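Local coordinates for protein fuculose-1-phosphate aldolase (Glaciozyma antarctica, PDB 4XXF) that belongs to the class II aldolase and adducin family, an AraD-like zinc protein with a mixed central sheet flanked by helices, assembled from four chains, at residues 45-50 against 100-105; 54-59 against 82-87; 26-31 against 246-251; 31-36 against 195-200; 10-13 against 17-20. One frame throughout, in Å; residues are numbered along the deposited sequence.

Overall arrangement
Helix 15-36 runs through most of this arrangement: contact 5 lies at its beginning, contact 3 along its middle and contact 4 toward its end, with the centres of contacts 3 and 4 about 10 Å apart and Arg31 belonging to the segments of both contacts. Strand 45-49, lying against this helix through Leu46 and Val48, turns its other side to helix 96-108 in contact 1. In contact 1 the side chain of His45 is about 5 Å from a bound zinc ion; in contact 4 the side chain of Phe197 is about 9 Å from a bound zinc ion. Contact 2 has its centre about 10 Å from that of contact 1 and adjoins it through strands 45-49 and 56-59.

Contact 1 (45-50 against 100-105); sequences HLTVRD and MIHSAI
His102, reaching from helix 96-108 to strand 45-49, lays its imidazole between Thr47 and His45, with ND1 bonded to the threonine and the rest of that ring edge lying toward His45. His102 ND1 is hydrogen-bonded to Thr47 OG1 at 2.9 Å, with the hydroxyl oxygen lying at the ring edge and in the imidazole plane. Either atom could be the donor. The same hydroxyl is also hydrogen-bonded to NE2 of His106, one helical turn further on, so two imidazoles grip it. A chi1 of 55° sets Thr47 OG1 between the backbone N and the carbonyl carbon and places Thr47 CG2 3.3 Å from His102 ND1.

The strand belongs to the mixed sheet of this AraD-like fold, where it runs between strands 56-59 and 114-118. Alternation along it gives the two faces different work: His45 and Thr47 turn to helix 96-108, whereas Leu46 and Val48 pack on helix 15-36. Over this short span the strand and the helix axes are inclined by 34° and pass 9.6 Å apart.

Between the two ring nitrogens, His102 CE1 comes within 3.2 Å of the backbone His45 O. His45 is modelled in two conformers, which makes the details of its ring doubtful; in one of them His45 ND1 lies 2.8 Å from His102 NE2 and the ring planes stand at 77°. Both histidines also touch His117, a zinc ligand together with His119 and His181, consistent with a second-shell position at the metal site.

Contact 2 (54-59 against 82-87); sequences KHHFWV and TVIGGG
The His56 imidazole carries Ile84 CD1 on one face, while the Trp58 indole presents its six-membered edge, near the ring plane, to Gly86 CA. The first is a CH-pi contact: the methyl sits almost centrally over the imidazole, with Ile84 CD1 3.5 Å from the His56 ring centroid and 12° off the ring normal. It is delivered by a side chain that crosses that of His56 at about a right angle, with Ile84 CG1 placed between the backbone N and the carbonyl carbon (chi1 57°).

The two segments are separated in the fold by strand 75-78, which lies between them and whose backbone bonds to Phe57 and Val59 as well as to Ile84. A classic beta bulge at Ile84 and Gly85, opposite Leu76, redirects the chain and brings Gly86 near Trp58. His56 and Trp58 both rest on Leu76 too.

Polar and charged neighbours hold the indole from elsewhere: NE1 is hydrogen-bonded to Asp50 OD2, and Lys23 forms a cation-pi contact with the ring. Against the glycine the approach is looser than at the imidazole, with Trp58 CZ3 4.4 Å from Gly86 CA.

Contact 3 (26-31 against 246-251); sequences LVAAIR and QVIEHL
Ile248 lies across one side of helix 15-36 and overlaps Ala28 and Arg31, two residues three positions apart and so on the same flank of that helix. Its branches divide the work. CG1 approaches the first side-chain carbon of the arginine, with Ile248 CG1 3.7 Å from Arg31 CB, and CD1 carries on to the backbone, where Ile248 CD1 is 3.8 Å from Arg31 O. The other branch turns to the alanine, placing Ile248 CG2 4.0 Å from Ala28 CB and 3.9 Å from Ala28 O. With CG1 roughly opposite the backbone N (chi1 -158°), CG1 is directed at Arg31 and CG2 at Ala28.

No hydrogen bond crosses between the segments, and of the Arg31 side chain it is CB that makes the contact. The chain bends at chi2 (-87°), which leads the guanidinium group away: NE bonds to Met69 O, and NH1 forms a salt bridge with Glu255 and a hydrogen bond with Gln252, both later on helix 234-256.

Helix 15-36 is thus layered between two elements. Ala28 and Arg31 face helix 234-256, while Leu26, Ala29 and Ile30 pack against Leu46 of strand 45-49; beyond the outer helix, Gln246 bonds to Gly63 and Ala65 of the second subunit.

Contact 4 (31-36 against 195-200); sequences RIFANE and AWFIML
Helices 15-36 and 190-213, which share one face of the mixed sheet in this AraD-like fold, meet through Phe33 against Phe197 and Ile32 against Ile198. The aromatic pair does most of the packing. Phe33 pushes the far end of its ring over one face of Phe197: Phe33 CE2 stands 3.7 Å above the plane of the Phe197 ring and over its centre, and Phe33 CZ lies 3.5 Å from Phe197 CG. With the planes inclined by 41° and the centroids 4.7 Å apart, the rings form neither a parallel stack nor a T. A chi1 of -161° carries the Phe197 ring out toward helix 15-36, while the rotation about its second torsion sets which way its face turns.

Both rings rest on Cys116 and Ser118 of strand 114-118, and both also meet Phe38, whose contact with Phe33 is edge-to-face. The result is a buried aromatic cluster between helices and sheet. The same strand supplies the zinc ligand His117, between Cys116 and Ser118.

Alongside the rings, the isoleucines add a lighter contact, their side chains crossing at about a right angle. Ile198 also packs on His40 of the second subunit, yet its extended CG1 branch (chi2 165°) still reaches across the helix pair, leaving Ile198 CD1 4.2 Å from Ile32 CG2.

Contact 5 (10-13 against 17-20); sequences PTFA and AERA
Ala17 N, in the first turn of helix 15-36, is hydrogen-bonded to the side-chain oxygen of Thr14, while the methyl of Ala17 faces the incoming chain at Ala13 N. No hydrogen bond links the segments themselves. The contact is carried by Phe12, whose ring lies flat against the side chain of Glu18: Phe12 CD2 is 3.5 Å from Glu18 CG, and Phe12 CG is 3.6 Å from Glu18 CB.

Glu18 CG makes a CH-pi contact, 3.8 Å from the Phe12 ring centroid and 25° off the normal, hence displaced toward the rim. A chi1 of -177°, with an extended chain beyond it, carries the glutamate carboxylate on past the ring edge with its plane only 10° from that of the phenyl.

In the fold this is the N-terminal arm laid back along the start of helix 15-36, which begins just after the arm, two residues before Ala17. The arm closes over its own ring as well, since Pro10 O sits 3.4 Å above the opposite face of Phe12, over its centre. Trp21, one turn along the helix from Ala17, also meets the Phe12 ring. Arg19 points away from the arm and forms salt bridges with Asp50 and Glu52, while Glu18 packs on Pro51 between them.

Contact 1 (45-50 against 100-105)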
# COMPACT_ATOMS: atom_id res chain seq x y z
N HIS A 45 12.44 -2.84 19.09
CA HIS A 45 13.33 -2.01 19.86
C HIS A 45 14.46 -1.55 18.98
O HIS A 45 14.94 -2.28 18.11
CB HIS A 45 13.86 -2.75 21.09
CG HIS A 45 13.51 -4.20 21.11
ND1 HIS A 45 14.30 -5.17 20.53
CD2 HIS A 45 12.44 -4.85 21.63
CE1 HIS A 45 13.74 -6.35 20.69
NE2 HIS A 45 12.60 -6.19 21.35
N LEU A 46 14.85 -0.31 19.19
CA LEU A 46 16.02 0.25 18.54
C LEU A 46 16.88 0.84 19.65
O LEU A 46 16.39 1.59 20.49
CB LEU A 46 15.66 1.32 17.51
CG LEU A 46 15.08 0.88 16.16
CD1 LEU A 46 13.62 0.44 16.27
CD2 LEU A 46 15.22 2.01 15.16
N THR A 47 18.15 0.46 19.68
CA THR A 47 19.05 0.93 20.73
C THR A 47 20.27 1.62 20.15
O THR A 47 20.70 1.32 19.03
CB THR A 47 19.54 -0.23 21.62
OG1 THR A 47 20.15 -1.25 20.81
CG2 THR A 47 18.39 -0.85 22.42
N VAL A 48 20.80 2.58 20.91
CA VAL A 48 22.12 3.13 20.60
C VAL A 48 22.94 3.23 21.88
O VAL A 48 22.45 3.63 22.94
CB VAL A 48 22.02 4.51 19.87
CG1 VAL A 48 21.40 5.57 20.77
CG2 VAL A 48 23.40 4.96 19.39
N ARG A 49 24.19 2.83 21.78
CA ARG A 49 25.11 2.90 22.90
C ARG A 49 25.38 4.35 23.27
O ARG A 49 25.63 5.18 22.39
CB ARG A 49 26.41 2.20 22.54
CG ARG A 49 27.29 1.84 23.71
CD ARG A 49 28.60 1.34 23.19
NE ARG A 49 28.53 0.11 22.38
CZ ARG A 49 28.55 -1.13 22.88
NH1 ARG A 49 28.55 -1.32 24.20
NH2 ARG A 49 28.56 -2.18 22.08
N ASP A 50 25.33 4.67 24.56
CA ASP A 50 25.68 6.01 25.00
C ASP A 50 27.14 6.30 24.70
O ASP A 50 27.99 5.43 24.86
CB ASP A 50 25.41 6.19 26.50
CG ASP A 50 25.60 7.62 26.95
OD1 ASP A 50 26.69 7.94 27.47
OD2 ASP A 50 24.65 8.42 26.76
N MET A 100 17.33 -7.27 26.38
CA MET A 100 18.48 -8.11 26.72
C MET A 100 19.03 -8.87 25.51
O MET A 100 20.19 -9.27 25.53
CB MET A 100 18.11 -9.07 27.85
CG MET A 100 17.83 -8.36 29.18
SD MET A 100 19.17 -7.26 29.74
CE MET A 100 20.47 -8.45 30.09
N ILE A 101 18.23 -9.05 24.46
CA ILE A 101 18.79 -9.51 23.19
C ILE A 101 19.82 -8.49 22.69
O ILE A 101 20.94 -8.85 22.29
CB ILE A 101 17.71 -9.75 22.13
CG1 ILE A 101 16.85 -10.95 22.54
CG2 ILE A 101 18.34 -9.99 20.77
CD1 ILE A 101 15.65 -11.19 21.64
N HIS A 102 19.44 -7.22 22.70
CA HIS A 102 20.36 -6.17 22.26
C HIS A 102 21.56 -6.10 23.19
O HIS A 102 22.70 -5.98 22.75
CB HIS A 102 19.66 -4.81 22.22
CG HIS A 102 18.63 -4.69 21.14
ND1 HIS A 102 18.44 -3.53 20.42
CD2 HIS A 102 17.72 -5.58 20.67
CE1 HIS A 102 17.47 -3.71 19.54
NE2 HIS A 102 17.01 -4.94 19.68
N SER A 103 21.32 -6.20 24.49
CA SER A 103 22.39 -6.07 25.45
C SER A 103 23.46 -7.13 25.22
O SER A 103 24.67 -6.83 25.26
CB SER A 103 21.84 -6.17 26.87
OG SER A 103 22.87 -5.95 27.80
N ALA A 104 23.04 -8.37 24.97
CA ALA A 104 23.98 -9.46 24.71
C ALA A 104 24.83 -9.17 23.47
O ALA A 104 26.03 -9.39 23.48
CB ALA A 104 23.25 -10.79 24.54
N ILE A 105 24.22 -8.65 22.41
CA ILE A 105 24.99 -8.32 21.22
C ILE A 105 25.96 -7.15 21.47
O ILE A 105 27.13 -7.22 21.08
CB ILE A 105 24.07 -7.97 20.03
CG1 ILE A 105 23.22 -9.19 19.64
CG2 ILE A 105 24.90 -7.46 18.85
CD1 ILE A 105 22.04 -8.84 18.74

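Contact 2 (54-59 against 82-87)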
# COMPACT_ATOMS: atom_id res chain seq x y z
N LYS A 54 29.89 3.03 27.82
CA LYS A 54 29.64 1.97 26.84
C LYS A 54 28.67 0.90 27.34
O LYS A 54 28.23 0.06 26.56
CB LYS A 54 30.96 1.31 26.44
CG LYS A 54 31.64 0.53 27.56
CD LYS A 54 33.04 0.08 27.15
CE LYS A 54 33.83 -0.45 28.33
NZ LYS A 54 35.24 -0.77 27.95
N HIS A 55 28.33 0.94 28.62
CA HIS A 55 27.41 -0.04 29.20
C HIS A 55 26.03 0.55 29.40
O HIS A 55 25.19 -0.06 30.07
CB HIS A 55 27.93 -0.56 30.54
CG HIS A 55 29.28 -1.20 30.46
ND1 HIS A 55 29.54 -2.30 29.68
CD2 HIS A 55 30.45 -0.89 31.08
CE1 HIS A 55 30.81 -2.65 29.82
NE2 HIS A 55 31.38 -1.80 30.66
N HIS A 56 25.80 1.73 28.84
CA HIS A 56 24.50 2.38 28.91
C HIS A 56 23.94 2.54 27.51
O HIS A 56 24.72 2.73 26.57
CB HIS A 56 24.59 3.75 29.57
CG HIS A 56 24.93 3.70 31.03
ND1 HIS A 56 25.16 4.84 31.77
CD2 HIS A 56 25.09 2.66 31.87
CE1 HIS A 56 25.44 4.49 33.02
NE2 HIS A 56 25.41 3.18 33.10
N PHE A 57 22.63 2.47 27.38
CA PHE A 57 21.97 2.48 26.08
C PHE A 57 20.71 3.31 26.09
O PHE A 57 19.94 3.27 27.06
CB PHE A 57 21.64 1.04 25.67
CG PHE A 57 22.83 0.14 25.72
CD1 PHE A 57 23.17 -0.53 26.88
CD2 PHE A 57 23.65 0.02 24.61
CE1 PHE A 57 24.30 -1.32 26.94
CE2 PHE A 57 24.77 -0.77 24.65
CZ PHE A 57 25.11 -1.44 25.82
N TRP A 58 20.49 4.06 25.01
CA TRP A 58 19.22 4.75 24.79
C TRP A 58 18.30 3.84 23.99
O TRP A 58 18.75 3.15 23.07
CB TRP A 58 19.46 6.08 24.07
CG TRP A 58 20.24 7.03 24.92
CD1 TRP A 58 21.59 7.22 24.92
CD2 TRP A 58 19.71 7.90 25.93
NE1 TRP A 58 21.94 8.15 25.87
CE2 TRP A 58 20.81 8.59 26.50
CE3 TRP A 58 18.42 8.16 26.41
CZ2 TRP A 58 20.65 9.52 27.53
CZ3 TRP A 58 18.27 9.09 27.44
CH2 TRP A 58 19.38 9.76 27.98
N VAL A 59 17.02 3.84 24.35
CA VAL A 59 16.07 2.93 23.73
C VAL A 59 14.68 3.55 23.78
O VAL A 59 14.40 4.42 24.61
CB VAL A 59 16.09 1.54 24.45
CG1 VAL A 59 15.65 1.67 25.88
CG2 VAL A 59 15.24 0.49 23.72
N THR A 82 18.26 -2.12 33.97
CA THR A 82 17.72 -1.11 34.88
C THR A 82 17.53 0.22 34.14
O THR A 82 18.46 0.71 33.50
CB THR A 82 18.62 -0.90 36.11
OG1 THR A 82 18.88 -2.17 36.71
CG2 THR A 82 17.95 0.01 37.12
N VAL A 83 16.33 0.79 34.21
CA VAL A 83 16.08 2.11 33.66
C VAL A 83 16.69 3.15 34.58
O VAL A 83 16.31 3.25 35.75
CB VAL A 83 14.57 2.38 33.47
CG1 VAL A 83 14.34 3.78 32.92
CG2 VAL A 83 13.95 1.34 32.57
N ILE A 84 17.66 3.91 34.09
CA ILE A 84 18.44 4.79 34.96
C ILE A 84 18.35 6.26 34.57
O ILE A 84 18.93 7.11 35.23
CB ILE A 84 19.92 4.38 35.00
CG1 ILE A 84 20.53 4.38 33.59
CG2 ILE A 84 20.09 3.01 35.66
CD1 ILE A 84 22.05 4.30 33.58
N GLY A 85 17.62 6.58 33.51
CA GLY A 85 17.46 7.97 33.14
C GLY A 85 16.50 8.20 31.99
O GLY A 85 16.05 7.25 31.35
N GLY A 86 16.18 9.46 31.74
CA GLY A 86 15.37 9.84 30.60
C GLY A 86 13.89 9.55 30.74
O GLY A 86 13.39 9.23 31.82
N GLY A 87 13.19 9.68 29.62
CA GLY A 87 11.78 9.34 29.57
C GLY A 87 10.83 10.34 30.21
O GLY A 87 11.23 11.36 30.77

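Contact 3 (26-31 against 246-251)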
# COMPACT_ATOMS: atom_id res chain seq x y z
N LEU A 26 18.33 8.46 16.72
CA LEU A 26 17.58 7.27 17.11
C LEU A 26 16.09 7.51 16.96
O LEU A 26 15.36 6.65 16.46
CB LEU A 26 17.92 6.86 18.55
CG LEU A 26 17.23 5.57 19.00
CD1 LEU A 26 17.67 4.41 18.14
CD2 LEU A 26 17.48 5.29 20.46
N VAL A 27 15.62 8.69 17.38
CA VAL A 27 14.22 9.04 17.19
C VAL A 27 13.86 9.08 15.70
O VAL A 27 12.82 8.55 15.29
CB VAL A 27 13.90 10.38 17.88
CG1 VAL A 27 12.51 10.83 17.50
CG2 VAL A 27 14.01 10.23 19.38
N ALA A 28 14.72 9.69 14.88
CA ALA A 28 14.49 9.71 13.44
C ALA A 28 14.39 8.29 12.90
O ALA A 28 13.54 8.00 12.06
CB ALA A 28 15.59 10.48 12.73
N ALA A 29 15.24 7.40 13.38
CA ALA A 29 15.22 6.00 12.93
C ALA A 29 13.90 5.32 13.30
O ALA A 29 13.30 4.62 12.47
CB ALA A 29 16.40 5.24 13.51
N ILE A 30 13.46 5.53 14.53
CA ILE A 30 12.20 4.97 15.00
C ILE A 30 11.04 5.53 14.16
O ILE A 30 10.13 4.79 13.75
CB ILE A 30 12.02 5.28 16.48
CG1 ILE A 30 13.07 4.50 17.29
CG2 ILE A 30 10.61 4.93 16.92
CD1 ILE A 30 13.31 5.05 18.71
N ARG A 31 11.08 6.83 13.88
CA ARG A 31 10.07 7.46 13.02
C ARG A 31 10.09 6.89 11.59
O ARG A 31 9.02 6.74 10.95
CB ARG A 31 10.26 8.98 12.99
CG ARG A 31 9.84 9.65 14.30
CD ARG A 31 8.34 9.98 14.31
NE ARG A 31 7.98 10.74 15.50
CZ ARG A 31 7.09 11.72 15.52
NH1 ARG A 31 6.48 12.11 14.41
NH2 ARG A 31 6.84 12.35 16.65
N GLN A 246 16.84 12.14 5.48
CA GLN A 246 16.48 13.43 4.91
C GLN A 246 14.97 13.60 4.87
O GLN A 246 14.43 14.63 5.28
CB GLN A 246 17.03 13.59 3.50
CG GLN A 246 18.54 13.61 3.36
CD GLN A 246 18.96 13.21 1.96
OE1 GLN A 246 18.22 13.42 1.00
NE2 GLN A 246 20.15 12.63 1.83
N VAL A 247 14.28 12.57 4.39
CA VAL A 247 12.83 12.66 4.21
C VAL A 247 12.11 12.72 5.55
O VAL A 247 11.20 13.53 5.72
CB VAL A 247 12.30 11.49 3.35
CG1 VAL A 247 10.76 11.45 3.36
CG2 VAL A 247 12.80 11.63 1.91
N ILE A 248 12.49 11.88 6.50
CA ILE A 248 11.72 11.87 7.74
C ILE A 248 11.90 13.19 8.51
O ILE A 248 10.96 13.65 9.19
CB ILE A 248 12.09 10.65 8.64
CG1 ILE A 248 10.95 10.34 9.63
CG2 ILE A 248 13.40 10.86 9.36
CD1 ILE A 248 9.64 9.87 8.97
N GLU A 249 13.07 13.81 8.40
CA GLU A 249 13.28 15.11 9.02
C GLU A 249 12.38 16.16 8.39
O GLU A 249 11.76 16.97 9.09
CB GLU A 249 14.74 15.51 8.92
CG GLU A 249 15.09 16.82 9.64
CD GLU A 249 16.59 17.08 9.65
OE1 GLU A 249 17.00 18.12 9.11
OE2 GLU A 249 17.34 16.25 10.21
N HIS A 250 12.28 16.14 7.06
CA HIS A 250 11.40 17.05 6.34
C HIS A 250 9.94 16.86 6.76
O HIS A 250 9.23 17.83 7.01
CB HIS A 250 11.56 16.85 4.84
CG HIS A 250 10.63 17.68 4.01
ND1 HIS A 250 10.76 19.05 3.88
CD2 HIS A 250 9.55 17.33 3.27
CE1 HIS A 250 9.80 19.50 3.08
NE2 HIS A 250 9.05 18.48 2.71
N LEU A 251 9.50 15.61 6.87
CA LEU A 251 8.09 15.33 7.15
C LEU A 251 7.69 15.58 8.60
O LEU A 251 6.61 16.10 8.87
CB LEU A 251 7.74 13.89 6.78
CG LEU A 251 7.88 13.51 5.31
CD1 LEU A 251 7.61 12.01 5.14
CD2 LEU A 251 6.95 14.33 4.43

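Contact 4 (31-36 against 195-200)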
# COMPACT_ATOMS: atom_id res chain seq x y z
N ARG A 31 11.08 6.83 13.88
CA ARG A 31 10.07 7.46 13.02
C ARG A 31 10.09 6.89 11.59
O ARG A 31 9.02 6.74 10.95
CB ARG A 31 10.26 8.98 12.99
CG ARG A 31 9.84 9.65 14.30
CD ARG A 31 8.34 9.98 14.31
NE ARG A 31 7.98 10.74 15.50
CZ ARG A 31 7.09 11.72 15.52
NH1 ARG A 31 6.48 12.11 14.41
NH2 ARG A 31 6.84 12.35 16.65
N ILE A 32 11.27 6.57 11.07
CA ILE A 32 11.37 5.93 9.77
C ILE A 32 10.69 4.56 9.81
O ILE A 32 9.94 4.20 8.89
CB ILE A 32 12.84 5.78 9.31
CG1 ILE A 32 13.42 7.13 8.88
CG2 ILE A 32 12.97 4.73 8.19
CD1 ILE A 32 14.94 7.19 8.89
N PHE A 33 10.95 3.78 10.85
CA PHE A 33 10.30 2.47 10.98
C PHE A 33 8.78 2.61 10.96
O PHE A 33 8.11 1.84 10.27
CB PHE A 33 10.77 1.75 12.24
CG PHE A 33 12.04 0.95 12.06
CD1 PHE A 33 13.15 1.50 11.41
CD2 PHE A 33 12.14 -0.35 12.52
CE1 PHE A 33 14.33 0.77 11.23
CE2 PHE A 33 13.30 -1.09 12.35
CZ PHE A 33 14.42 -0.53 11.71
N ALA A 34 8.24 3.60 11.65
CA ALA A 34 6.79 3.82 11.60
C ALA A 34 6.35 4.24 10.21
O ALA A 34 5.32 3.77 9.71
CB ALA A 34 6.36 4.85 12.61
N ASN A 35 7.11 5.12 9.56
CA ASN A 35 6.72 5.62 8.25
C ASN A 35 6.75 4.54 7.18
O ASN A 35 5.96 4.57 6.24
CB ASN A 35 7.63 6.79 7.86
CG ASN A 35 7.09 7.57 6.70
OD1 ASN A 35 6.04 8.22 6.80
ND2 ASN A 35 7.83 7.56 5.60
N GLU A 36 7.67 3.58 7.33
CA GLU A 36 7.76 2.43 6.43
C GLU A 36 6.76 1.33 6.78
O GLU A 36 6.60 0.37 6.02
CB GLU A 36 9.18 1.84 6.47
CG GLU A 36 10.27 2.78 5.98
CD GLU A 36 10.17 3.10 4.50
OE1 GLU A 36 9.77 2.22 3.70
OE2 GLU A 36 10.51 4.24 4.11
N ALA A 195 19.80 1.27 7.43
CA ALA A 195 19.91 0.89 6.02
C ALA A 195 19.80 -0.61 5.87
O ALA A 195 19.07 -1.10 5.01
CB ALA A 195 21.23 1.37 5.41
N TRP A 196 20.51 -1.36 6.71
CA TRP A 196 20.46 -2.81 6.58
C TRP A 196 19.06 -3.36 6.84
O TRP A 196 18.63 -4.29 6.17
CB TRP A 196 21.48 -3.49 7.50
CG TRP A 196 22.89 -2.99 7.39
CD1 TRP A 196 23.77 -2.84 8.43
CD2 TRP A 196 23.62 -2.61 6.20
NE1 TRP A 196 24.98 -2.38 7.97
CE2 TRP A 196 24.91 -2.22 6.61
CE3 TRP A 196 23.30 -2.55 4.83
CZ2 TRP A 196 25.89 -1.80 5.71
CZ3 TRP A 196 24.28 -2.12 3.94
CH2 TRP A 196 25.55 -1.75 4.39
N PHE A 197 18.33 -2.77 7.79
CA PHE A 197 16.98 -3.24 8.06
C PHE A 197 16.06 -2.95 6.87
O PHE A 197 15.31 -3.82 6.43
CB PHE A 197 16.40 -2.62 9.34
CG PHE A 197 15.23 -3.38 9.89
CD1 PHE A 197 13.97 -3.23 9.33
CD2 PHE A 197 15.39 -4.28 10.92
CE1 PHE A 197 12.89 -3.97 9.80
CE2 PHE A 197 14.31 -4.99 11.41
CZ PHE A 197 13.06 -4.83 10.84
N ILE A 198 16.10 -1.72 6.35
CA ILE A 198 15.29 -1.35 5.19
C ILE A 198 15.59 -2.27 4.01
O ILE A 198 14.68 -2.76 3.32
CB ILE A 198 15.54 0.12 4.79
CG1 ILE A 198 14.94 1.06 5.83
CG2 ILE A 198 14.92 0.42 3.43
CD1 ILE A 198 15.46 2.51 5.71
N MET A 199 16.88 -2.51 3.76
CA MET A 199 17.26 -3.32 2.61
C MET A 199 16.90 -4.78 2.81
O MET A 199 16.53 -5.46 1.84
CB MET A 199 18.76 -3.17 2.33
CG MET A 199 19.12 -1.75 1.89
SD MET A 199 20.88 -1.53 1.58
CE MET A 199 21.04 -2.34 -0.02
N LEU A 200 17.00 -5.28 4.03
CA LEU A 200 16.69 -6.69 4.28
C LEU A 200 15.18 -6.93 4.21
O LEU A 200 14.74 -7.91 3.61
CB LEU A 200 17.24 -7.14 5.64
CG LEU A 200 17.12 -8.62 5.99
CD1 LEU A 200 17.76 -9.48 4.92
CD2 LEU A 200 17.78 -8.86 7.33

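Contact 5 (10-13 against 17-20)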
# COMPACT_ATOMS: atom_id res chain seq x y z
N PRO A 10 28.65 13.50 11.33
CA PRO A 10 29.39 14.75 11.54
C PRO A 10 30.37 14.64 12.72
O PRO A 10 30.23 13.74 13.54
CB PRO A 10 28.29 15.77 11.83
CG PRO A 10 27.15 14.95 12.33
CD PRO A 10 27.21 13.65 11.59
N THR A 11 31.35 15.53 12.77
CA THR A 11 32.27 15.58 13.90
C THR A 11 31.53 16.13 15.12
O THR A 11 30.66 16.99 14.98
CB THR A 11 33.51 16.44 13.60
OG1 THR A 11 34.11 15.99 12.38
CG2 THR A 11 34.53 16.35 14.72
N PHE A 12 31.86 15.63 16.31
CA PHE A 12 31.21 16.10 17.52
C PHE A 12 32.19 16.82 18.43
O PHE A 12 33.24 16.29 18.79
CB PHE A 12 30.57 14.94 18.27
CG PHE A 12 29.63 14.13 17.42
CD1 PHE A 12 28.45 14.69 16.95
CD2 PHE A 12 29.93 12.82 17.09
CE1 PHE A 12 27.58 13.94 16.17
CE2 PHE A 12 29.06 12.07 16.31
CZ PHE A 12 27.89 12.64 15.85
N ALA A 13 31.84 18.04 18.82
CA ALA A 13 32.73 18.87 19.62
C ALA A 13 32.89 18.36 21.05
O ALA A 13 33.98 18.37 21.61
CB ALA A 13 32.24 20.31 19.62
N ALA A 17 27.33 17.00 22.96
CA ALA A 17 26.86 17.26 21.60
C ALA A 17 26.61 15.95 20.85
O ALA A 17 25.62 15.82 20.12
CB ALA A 17 27.85 18.12 20.84
N GLU A 18 27.51 14.99 21.02
CA GLU A 18 27.35 13.69 20.40
C GLU A 18 26.08 13.01 20.92
O GLU A 18 25.32 12.45 20.12
CB GLU A 18 28.57 12.81 20.65
CG GLU A 18 28.44 11.47 19.93
CD GLU A 18 29.69 10.61 20.01
OE1 GLU A 18 30.67 11.00 20.68
OE2 GLU A 18 29.68 9.51 19.40
N ARG A 19 25.86 13.03 22.23
CA ARG A 19 24.68 12.39 22.80
C ARG A 19 23.41 13.02 22.24
O ARG A 19 22.46 12.31 21.90
CB ARG A 19 24.71 12.50 24.32
CG ARG A 19 23.53 11.81 24.99
CD ARG A 19 23.59 11.96 26.50
NE ARG A 19 24.68 11.17 27.07
CZ ARG A 19 25.73 11.67 27.71
NH1 ARG A 19 25.86 12.98 27.88
NH2 ARG A 19 26.66 10.85 28.17
N ALA A 20 23.39 14.35 22.12
CA ALA A 20 22.21 15.02 21.58
C ALA A 20 21.95 14.60 20.14
O ALA A 20 20.80 14.37 19.74
CB ALA A 20 22.36 16.54 21.69